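Local coordinates for protein 3-methyladenine dna-glycosylase (Archaeoglobus fulgidus, PDB 2JHN) that belongs to the HhH-GPD superfamily of base excision DNA repair glycosylases and joins this helical repair domain to a TATA-box-binding-protein-like domain, at residues A[238-244]-A[257-263]; A[226-230]-A[275-279]; A[232-236]-A[270-275]. The protein carries 1 engineered substitution. All blocks are in the same frame, centred on the assembly; numbering follows the deposited sequence.

Contact 1 of 3, residues A[238-244]-A[257-263]; sequences ADDLGVR and QSAEKVR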
loop_
_atom_site.group_PDB
_atom_site.type_symbol
_atom_site.label_atom_id
_atom_site.label_comp_id
_atom_site.label_asym_id
_atom_site.label_seq_id
_atom_site.Cartn_x
_atom_site.Cartn_y
_atom_site.Cartn_z
ATOM N N ALA A 238 10.687 10.314 5.338
ATOM C CA ALA A 238 11.879 10.880 4.698
ATOM C C ALA A 238 13.141 10.006 4.815
ATOM O O ALA A 238 14.086 10.153 4.014
ATOM C CB ALA A 238 12.118 12.301 5.260
ATOM N N ASP A 239 13.180 9.109 5.805
ATOM C CA ASP A 239 14.301 8.157 5.929
ATOM C C ASP A 239 14.291 7.080 4.842
ATOM O O ASP A 239 15.285 6.403 4.637
ATOM C CB ASP A 239 14.358 7.500 7.324
ATOM C CG ASP A 239 14.555 8.510 8.428
ATOM O OD1 ASP A 239 15.678 9.070 8.522
ATOM O OD2 ASP A 239 13.580 8.764 9.186
ATOM N N ASP A 240 13.167 6.913 4.141
ATOM C CA ASP A 240 13.089 5.879 3.114
ATOM C C ASP A 240 14.137 6.180 2.019
ATOM O O ASP A 240 14.173 7.295 1.480
ATOM C CB ASP A 240 11.652 5.794 2.549
ATOM C CG ASP A 240 11.457 4.584 1.642
ATOM O OD1 ASP A 240 10.915 3.554 2.113
ATOM O OD2 ASP A 240 11.872 4.661 0.464
ATOM N N LEU A 241 15.006 5.213 1.724
ATOM C CA LEU A 241 16.087 5.424 0.731
ATOM C C LEU A 241 15.582 5.692 -0.696
ATOM O O LEU A 241 16.144 6.510 -1.404
ATOM C CB LEU A 241 17.062 4.251 0.733
ATOM C CG LEU A 241 18.186 4.587 1.712
ATOM C CD1 LEU A 241 18.116 3.749 2.976
ATOM C CD2 LEU A 241 19.512 4.423 0.996
ATOM N N GLY A 242 14.518 5.005 -1.095
ATOM C CA GLY A 242 13.847 5.316 -2.349
ATOM C C GLY A 242 13.291 6.727 -2.411
ATOM O O GLY A 242 13.394 7.401 -3.450
ATOM N N VAL A 243 12.697 7.186 -1.308
ATOM C CA VAL A 243 12.189 8.555 -1.228
ATOM C C VAL A 243 13.333 9.567 -1.360
ATOM O O VAL A 243 13.224 10.538 -2.112
ATOM C CB VAL A 243 11.373 8.787 0.083
ATOM C CG1 VAL A 243 11.050 10.271 0.292
ATOM C CG2 VAL A 243 10.073 7.959 0.058
ATOM N N ARG A 244 14.428 9.340 -0.626
ATOM C CA ARG A 244 15.581 10.251 -0.681
ATOM C C ARG A 244 16.153 10.356 -2.109
ATOM O O ARG A 244 16.371 11.467 -2.619
ATOM C CB ARG A 244 16.647 9.826 0.343
ATOM C CG ARG A 244 16.221 10.055 1.799
ATOM C CD ARG A 244 17.265 9.467 2.776
ATOM N NE ARG A 244 18.584 10.059 2.539
ATOM C CZ ARG A 244 19.739 9.448 2.791
ATOM N NH1 ARG A 244 19.751 8.222 3.288
ATOM N NH2 ARG A 244 20.885 10.070 2.547
ATOM N N GLN A 257 20.580 13.677 -0.988
ATOM C CA GLN A 257 20.321 14.517 0.173
ATOM C C GLN A 257 19.992 13.675 1.405
ATOM O O GLN A 257 19.627 12.500 1.286
ATOM C CB GLN A 257 19.190 15.515 -0.103
ATOM C CG GLN A 257 19.437 16.429 -1.317
ATOM C CD GLN A 257 20.709 17.271 -1.176
ATOM O OE1 GLN A 257 21.741 16.970 -1.787
ATOM N NE2 GLN A 257 20.638 18.314 -0.354
ATOM N N SER A 258 20.150 14.296 2.572
ATOM C CA SER A 258 19.821 13.695 3.866
ATOM C C SER A 258 18.303 13.649 4.084
ATOM O O SER A 258 17.568 14.421 3.474
ATOM C CB SER A 258 20.470 14.517 4.992
ATOM O OG SER A 258 19.800 15.764 5.171
ATOM N N ALA A 259 17.850 12.776 4.984
ATOM C CA ALA A 259 16.436 12.718 5.364
ATOM C C ALA A 259 15.918 14.058 5.896
ATOM O O ALA A 259 14.790 14.464 5.586
ATOM C CB ALA A 259 16.203 11.598 6.377
ATOM N N GLU A 260 16.742 14.779 6.666
ATOM C CA GLU A 260 16.310 16.082 7.200
ATOM C C GLU A 260 16.030 17.129 6.093
ATOM O O GLU A 260 15.078 17.904 6.179
ATOM C CB GLU A 260 17.269 16.614 8.306
ATOM C CG GLU A 260 18.719 16.825 7.914
ATOM C CD GLU A 260 19.583 17.367 9.066
ATOM O OE1 GLU A 260 19.055 18.085 9.948
ATOM O OE2 GLU A 260 20.796 17.075 9.084
ATOM N N LYS A 261 16.845 17.114 5.046
ATOM C CA LYS A 261 16.675 18.011 3.895
ATOM C C LYS A 261 15.421 17.624 3.079
ATOM O O LYS A 261 14.653 18.486 2.618
ATOM C CB LYS A 261 17.919 17.945 3.004
ATOM C CG LYS A 261 17.937 19.003 1.896
ATOM C CD LYS A 261 18.165 20.395 2.516
ATOM C CE LYS A 261 17.723 21.507 1.595
ATOM N NZ LYS A 261 18.156 22.830 2.151
ATOM N N VAL A 262 15.229 16.317 2.905
ATOM C CA VAL A 262 14.030 15.804 2.244
ATOM C C VAL A 262 12.761 16.185 3.009
ATOM O O VAL A 262 11.787 16.618 2.407
ATOM C CB VAL A 262 14.109 14.299 2.017
ATOM C CG1 VAL A 262 12.744 13.723 1.567
ATOM C CG2 VAL A 262 15.192 13.975 1.014
ATOM N N ARG A 263 12.780 16.031 4.336
ATOM C CA ARG A 263 11.688 16.520 5.172
ATOM C C ARG A 263 11.373 17.989 4.989
ATOM O O ARG A 263 10.208 18.395 5.013
ATOM C CB ARG A 263 11.997 16.259 6.653
ATOM C CG ARG A 263 11.128 15.219 7.249
ATOM C CD ARG A 263 11.535 14.880 8.652
ATOM N NE ARG A 263 11.340 13.455 8.824
ATOM C CZ ARG A 263 12.319 12.559 8.907
ATOM N NH1 ARG A 263 13.595 12.934 8.869
ATOM N NH2 ARG A 263 12.009 11.277 9.044
HETATM O O HOH W 1 15.491 11.193 10.067
#
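In the helical HhH-GPD domain, helices 241-251 and 259-270 follow each other in the chain and here begin side by side; Ala238, just ahead of the first, faces Ala259 at the start of the second, with CA atoms 5.0 Å apart. Both starts are capped: Asp240 OD2 accepts from Val243 N, and Ser258 OG from Lys261 N. Between them lies an apolar seam. Ala238 CB approaches Val262 CG1 at 4.0 Å, and the same methyl, CG1 of Val262, also meets Val243 CG1. The other branch, Val262 CG2, lies against Arg244 CA and CG, the two side chains crossing at about a right angle. Phe236 packs on Val243 and Val262 and extends the seam.

Two arginines flank it. Arg263 lays one guanidinium face over Ala238 CB, which sits above its centre, 3.7 Å from CZ. Its edge serves the salt bridge: NH2 reaches Asp239 OD2 at 3.0 Å, in the guanidinium plane but well above the carboxylate plane, and the two planes are 57° apart. Water 1 ties the remaining ends together, donating to Asp239 OD1 and accepting from Arg263 NH1. Glu224 is a second acidic partner of Arg263 NH2, so this nitrogen is shared by two carboxylates, which, with the water at NH1, probably restrain the group.

Arg244 works differently. Its chain bends at chi3 (58°), which turns the guanidinium side-on to the turn before helix 259-270. There one backbone oxygen is gripped twice: Gln257 O accepts from Arg244 NE at 2.9 Å, within the carbonyl plane, and from Arg244 NH2 at 3.0 Å, from above it.

Contact 2 of 3, residues A[226-230]-A[275-279]; sequences VLSIA and RDILF. Engineered in segment 226-230: Ile229 (natural residue Met).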
loop_
_atom_site.group_PDB
_atom_site.type_symbol
_atom_site.label_atom_id
_atom_site.label_comp_id
_atom_site.label_asym_id
_atom_site.label_seq_id
_atom_site.Cartn_x
_atom_site.Cartn_y
_atom_site.Cartn_z
ATOM N N VAL A 226 4.255 3.041 7.789
ATOM C CA VAL A 226 2.907 2.523 8.169
ATOM C C VAL A 226 1.883 3.644 8.164
ATOM O O VAL A 226 0.811 3.507 7.569
ATOM C CB VAL A 226 2.931 1.810 9.528
ATOM C CG1 VAL A 226 1.484 1.593 10.082
ATOM C CG2 VAL A 226 3.689 0.465 9.400
ATOM N N LEU A 227 2.214 4.757 8.827
ATOM C CA LEU A 227 1.315 5.881 8.936
ATOM C C LEU A 227 0.809 6.346 7.554
ATOM O O LEU A 227 -0.375 6.585 7.373
ATOM C CB LEU A 227 1.992 7.045 9.675
ATOM C CG LEU A 227 1.859 6.886 11.218
ATOM C CD1 LEU A 227 2.907 7.700 11.936
ATOM C CD2 LEU A 227 0.470 7.357 11.633
ATOM N N SER A 228 1.714 6.434 6.605
ATOM C CA SER A 228 1.362 6.942 5.265
ATOM C C SER A 228 0.724 5.863 4.380
ATOM O O SER A 228 -0.361 6.081 3.808
ATOM C CB SER A 228 2.597 7.537 4.589
ATOM O OG SER A 228 3.698 6.652 4.608
ATOM N N ILE A 229 1.385 4.725 4.260
ATOM C CA ILE A 229 0.956 3.706 3.285
ATOM C C ILE A 229 -0.142 2.757 3.762
ATOM O O ILE A 229 -0.832 2.161 2.916
ATOM C CB ILE A 229 2.151 2.933 2.600
ATOM C CG1 ILE A 229 2.702 1.812 3.489
ATOM C CG2 ILE A 229 3.256 3.917 2.122
ATOM C CD1 ILE A 229 3.742 0.853 2.782
ATOM N N ALA A 230 -0.310 2.617 5.081
ATOM C CA ALA A 230 -1.331 1.742 5.675
ATOM C C ALA A 230 -2.473 2.502 6.364
ATOM O O ALA A 230 -3.642 2.085 6.268
ATOM C CB ALA A 230 -0.695 0.729 6.648
ATOM N N ARG A 275 1.320 12.804 1.106
ATOM C CA ARG A 275 0.994 11.348 0.992
ATOM C C ARG A 275 0.689 10.891 -0.453
ATOM O O ARG A 275 1.061 9.802 -0.848
ATOM C CB ARG A 275 -0.163 10.959 1.937
ATOM C CG ARG A 275 -0.138 9.463 2.349
ATOM C CD ARG A 275 -1.441 9.068 3.048
ATOM N NE ARG A 275 -2.515 8.935 2.072
ATOM C CZ ARG A 275 -2.718 7.847 1.338
ATOM N NH1 ARG A 275 -1.936 6.786 1.492
ATOM N NH2 ARG A 275 -3.695 7.829 0.433
ATOM N N ASP A 276 0.009 11.732 -1.241
ATOM C CA ASP A 276 -0.242 11.423 -2.649
ATOM C C ASP A 276 1.055 11.513 -3.439
ATOM O O ASP A 276 1.409 10.624 -4.229
ATOM C CB ASP A 276 -1.250 12.447 -3.207
ATOM C CG ASP A 276 -2.568 12.392 -2.500
ATOM O OD1 ASP A 276 -3.349 11.460 -2.777
ATOM O OD2 ASP A 276 -2.840 13.297 -1.665
ATOM N N ILE A 277 1.798 12.587 -3.207
ATOM C CA ILE A 277 3.090 12.750 -3.899
ATOM C C ILE A 277 4.069 11.607 -3.582
ATOM O O ILE A 277 4.859 11.192 -4.419
ATOM C CB ILE A 277 3.698 14.158 -3.589
ATOM C CG1 ILE A 277 2.768 15.235 -4.172
ATOM C CG2 ILE A 277 5.166 14.272 -4.090
ATOM C CD1 ILE A 277 3.008 16.651 -3.580
ATOM N N LEU A 278 4.015 11.090 -2.360
ATOM C CA LEU A 278 4.835 9.962 -1.995
ATOM C C LEU A 278 4.676 8.770 -2.964
ATOM O O LEU A 278 5.670 8.138 -3.342
ATOM C CB LEU A 278 4.445 9.515 -0.578
ATOM C CG LEU A 278 5.095 8.236 -0.042
ATOM C CD1 LEU A 278 6.599 8.382 0.107
ATOM C CD2 LEU A 278 4.439 7.843 1.261
ATOM N N PHE A 279 3.441 8.464 -3.361
ATOM C CA PHE A 279 3.200 7.358 -4.311
ATOM C C PHE A 279 3.807 7.648 -5.713
ATOM O O PHE A 279 4.349 6.735 -6.359
ATOM C CB PHE A 279 1.709 7.034 -4.418
ATOM C CG PHE A 279 1.176 6.169 -3.280
ATOM C CD1 PHE A 279 1.412 6.495 -1.946
ATOM C CD2 PHE A 279 0.410 5.018 -3.565
ATOM C CE1 PHE A 279 0.892 5.695 -0.889
ATOM C CE2 PHE A 279 -0.118 4.223 -2.522
ATOM C CZ PHE A 279 0.132 4.560 -1.182
#
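Ser228 and Arg275 supply the polar part of this contact, with CA atoms 6.1 Å apart. Arg275 NH1 donates to Ser228 O at 2.9 Å. The bond is moderately bent, with an N-H...O angle of 149°, and the oxygen lies near, though not exactly in, the guanidinium plane. CG of Arg275 stands anti to the backbone N (chi1 -154°), and a later bend at chi3 (75°) folds the chain around the carbonyl. Its aliphatic part consequently lies close to the oxygen that its end binds, CD being 3.3 Å from Ser228 O. Gly112 O is a further acceptor for NH1, which therefore joins the last turn of helix 220-229 to a neighbouring loop. The hydroxyl of Ser228 is occupied within its own helix, where OG bonds to Glu224 O.

Apolar packing makes up the rest. Leu278 presents one methyl: CD2 touches the side of Ser228 at both OG (3.6 Å) and CB (3.8 Å). The same CD2 meets CG2 of Ile229, an engineered residue that replaces a natural methionine, at 4.2 Å, the two side chains crossing at about a right angle. CG2 of Ile229 also comes obliquely to the Phe279 ring, 4.2 Å from CE1. That ring lies nearly parallel to the ring of Phe18.

Together these touches set the C-terminal end of helix 220-229 against the first turns of helix 274-287. Helix 220-229 is the second helix of the helix-hairpin-helix motif, whose preceding hairpin holds a sodium ion at Thr213, Phe215 and Ile218; the contact joins the end of that motif to the last helix of the chain.

Contact 3 of 3, residues A[232-236]-A[270-275]; sequences GKNVF and FGRFAR. With GOL (glycerol), chain I.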
loop_
_atom_site.group_PDB
_atom_site.type_symbol
_atom_site.label_atom_id
_atom_site.label_comp_id
_atom_site.label_asym_id
_atom_site.label_seq_id
_atom_site.Cartn_x
_atom_site.Cartn_y
_atom_site.Cartn_z
ATOM N N GLY A 232 -3.155 5.882 5.944
ATOM C CA GLY A 232 -3.659 7.024 5.155
ATOM C C GLY A 232 -3.404 8.426 5.735
ATOM O O GLY A 232 -4.091 9.397 5.363
ATOM N N LYS A 233 -2.409 8.546 6.615
ATOM C CA LYS A 233 -2.063 9.836 7.241
ATOM C C LYS A 233 -0.977 10.568 6.488
ATOM O O LYS A 233 -0.088 9.950 5.886
ATOM C CB LYS A 233 -1.624 9.673 8.699
ATOM C CG LYS A 233 -2.587 8.886 9.604
ATOM C CD LYS A 233 -3.953 9.510 9.737
ATOM C CE LYS A 233 -4.729 8.833 10.844
ATOM N NZ LYS A 233 -6.160 9.160 10.769
ATOM N N ASN A 234 -1.036 11.893 6.548
ATOM C CA ASN A 234 -0.086 12.727 5.841
ATOM C C ASN A 234 1.228 12.870 6.623
ATOM O O ASN A 234 1.580 13.957 7.119
ATOM C CB ASN A 234 -0.708 14.084 5.531
ATOM C CG ASN A 234 0.100 14.874 4.513
ATOM O OD1 ASN A 234 0.707 14.290 3.614
ATOM N ND2 ASN A 234 0.123 16.193 4.660
ATOM N N VAL A 235 1.939 11.752 6.744
ATOM C CA VAL A 235 3.207 11.693 7.437
ATOM C C VAL A 235 4.217 11.284 6.372
ATOM O O VAL A 235 4.001 10.318 5.631
ATOM C CB VAL A 235 3.133 10.690 8.612
ATOM C CG1 VAL A 235 4.487 10.451 9.234
ATOM C CG2 VAL A 235 2.131 11.206 9.668
ATOM N N PHE A 236 5.293 12.034 6.238
ATOM C CA PHE A 236 6.139 11.813 5.071
ATOM C C PHE A 236 7.400 11.085 5.512
ATOM O O PHE A 236 8.196 11.655 6.275
ATOM C CB PHE A 236 6.453 13.143 4.370
ATOM C CG PHE A 236 7.111 12.973 3.017
ATOM C CD1 PHE A 236 6.338 12.652 1.884
ATOM C CD2 PHE A 236 8.487 13.138 2.878
ATOM C CE1 PHE A 236 6.949 12.496 0.612
ATOM C CE2 PHE A 236 9.124 12.983 1.638
ATOM C CZ PHE A 236 8.337 12.663 0.492
ATOM N N PHE A 270 5.282 20.033 -0.621
ATOM C CA PHE A 270 4.265 18.969 -0.764
ATOM C C PHE A 270 2.995 19.219 0.054
ATOM O O PHE A 270 1.897 18.829 -0.363
ATOM C CB PHE A 270 4.824 17.570 -0.463
ATOM C CG PHE A 270 6.056 17.184 -1.260
ATOM C CD1 PHE A 270 6.449 17.861 -2.428
ATOM C CD2 PHE A 270 6.813 16.101 -0.842
ATOM C CE1 PHE A 270 7.609 17.459 -3.128
ATOM C CE2 PHE A 270 7.974 15.695 -1.526
ATOM C CZ PHE A 270 8.364 16.379 -2.690
ATOM N N GLY A 271 3.160 19.872 1.211
ATOM C CA GLY A 271 2.039 20.280 2.063
ATOM C C GLY A 271 1.016 19.187 2.290
ATOM O O GLY A 271 1.390 18.039 2.579
ATOM N N ARG A 272 -0.266 19.522 2.123
ATOM C CA ARG A 272 -1.364 18.606 2.469
ATOM C C ARG A 272 -1.400 17.382 1.530
ATOM O O ARG A 272 -2.114 16.410 1.775
ATOM C CB ARG A 272 -2.715 19.331 2.459
ATOM C CG ARG A 272 -3.200 19.853 1.107
ATOM C CD ARG A 272 -4.091 21.103 1.323
ATOM N NE ARG A 272 -4.650 21.644 0.088
ATOM C CZ ARG A 272 -4.058 22.549 -0.693
ATOM N NH1 ARG A 272 -2.857 23.034 -0.400
ATOM N NH2 ARG A 272 -4.686 22.961 -1.793
ATOM N N PHE A 273 -0.659 17.473 0.438
ATOM C CA PHE A 273 -0.632 16.416 -0.589
ATOM C C PHE A 273 0.608 15.526 -0.529
ATOM O O PHE A 273 0.840 14.726 -1.447
ATOM C CB PHE A 273 -0.793 17.033 -1.988
ATOM C CG PHE A 273 -2.160 17.579 -2.236
ATOM C CD1 PHE A 273 -3.278 16.731 -2.292
ATOM C CD2 PHE A 273 -2.347 18.956 -2.400
ATOM C CE1 PHE A 273 -4.554 17.247 -2.502
ATOM C CE2 PHE A 273 -3.632 19.467 -2.610
ATOM C CZ PHE A 273 -4.720 18.641 -2.668
ATOM N N ALA A 274 1.383 15.621 0.554
ATOM C CA ALA A 274 2.634 14.844 0.669
ATOM C C ALA A 274 2.410 13.322 0.506
ATOM O O ALA A 274 3.219 12.647 -0.148
ATOM C CB ALA A 274 3.351 15.118 1.994
ATOM N N ARG A 275 1.320 12.804 1.106
ATOM C CA ARG A 275 0.994 11.348 0.992
ATOM C C ARG A 275 0.689 10.891 -0.453
ATOM O O ARG A 275 1.061 9.802 -0.848
ATOM C CB ARG A 275 -0.163 10.959 1.937
ATOM C CG ARG A 275 -0.138 9.463 2.349
ATOM C CD ARG A 275 -1.441 9.068 3.048
ATOM N NE ARG A 275 -2.515 8.935 2.072
ATOM C CZ ARG A 275 -2.718 7.847 1.338
ATOM N NH1 ARG A 275 -1.936 6.786 1.492
ATOM N NH2 ARG A 275 -3.695 7.829 0.433
HETATM C C1 GOL I . 4.033 15.683 6.499
HETATM O O1 GOL I . 5.033 14.832 7.020
HETATM C C2 GOL I . 4.506 16.440 5.262
HETATM O O2 GOL I . 5.909 16.459 5.173
HETATM C C3 GOL I . 3.985 17.872 5.303
HETATM O O3 GOL I . 3.727 18.314 3.989
HETATM O O HOH W 2 -5.533 9.728 3.095
#
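Asn234 reaches across to the segment 271-275, where helix 274-287 begins, with its whole amide. From CB, chi1 of -166° sets CG anti to the backbone N and carries it to 3.8 Å from Arg272 O. Beyond it, OD1 accepts from Arg275 N at 3.0 Å, the donor lying nearly along the C=O axis, and also touches Ala274 CB. ND2 donates to Gly271 O at 3.1 Å in an almost straight bond (169°), within the amide plane. Ala274 N reaches Gly271 O from the other face of its carbonyl plane, and a glycerol O3 donates to it too. Two bonds, one at OD1 and one at ND2, fix the amide's rotation with its edge turned to the start of helix 274-287.

On one flank, Arg275 CD packs 3.3 Å from Lys233 O, and Gly232 CA lies over a face of its guanidinium. On another, the edge of Phe270 points to the face of Phe236 in an offset edge-to-face pair, centroids 5.5 Å apart and planes at 65°.

Asn234 is also the centre of an inverse gamma turn. Its loop, linking helices 220-229 and 241-251, is consistent with the Gly/Pro-rich loop that follows the hairpin motif in the HhH-GPD family.

The three contacts are nested along the chain: 226-230, 232-236 and 238-244 come in that order, and their partners return in reverse, 257-263, then 270-275, then 275-279. Contact 1 is thus enclosed by contact 3, and contact 3 by contact 2. Contacts 2 and 3 lie closest, with centres about 7 Å apart, and share Arg275; contact 1 is about 14 Å from each by the same measure. Val243 CG2 meets Leu278 CD1 at 3.5 Å, and Leu227 O lies 2.9 Å from Lys233 N, a probable hydrogen bond. Four successive helices, 220-229, 241-251, 259-270 and 274-287, are thereby packed together, with the loop after the hairpin motif lying against the last two.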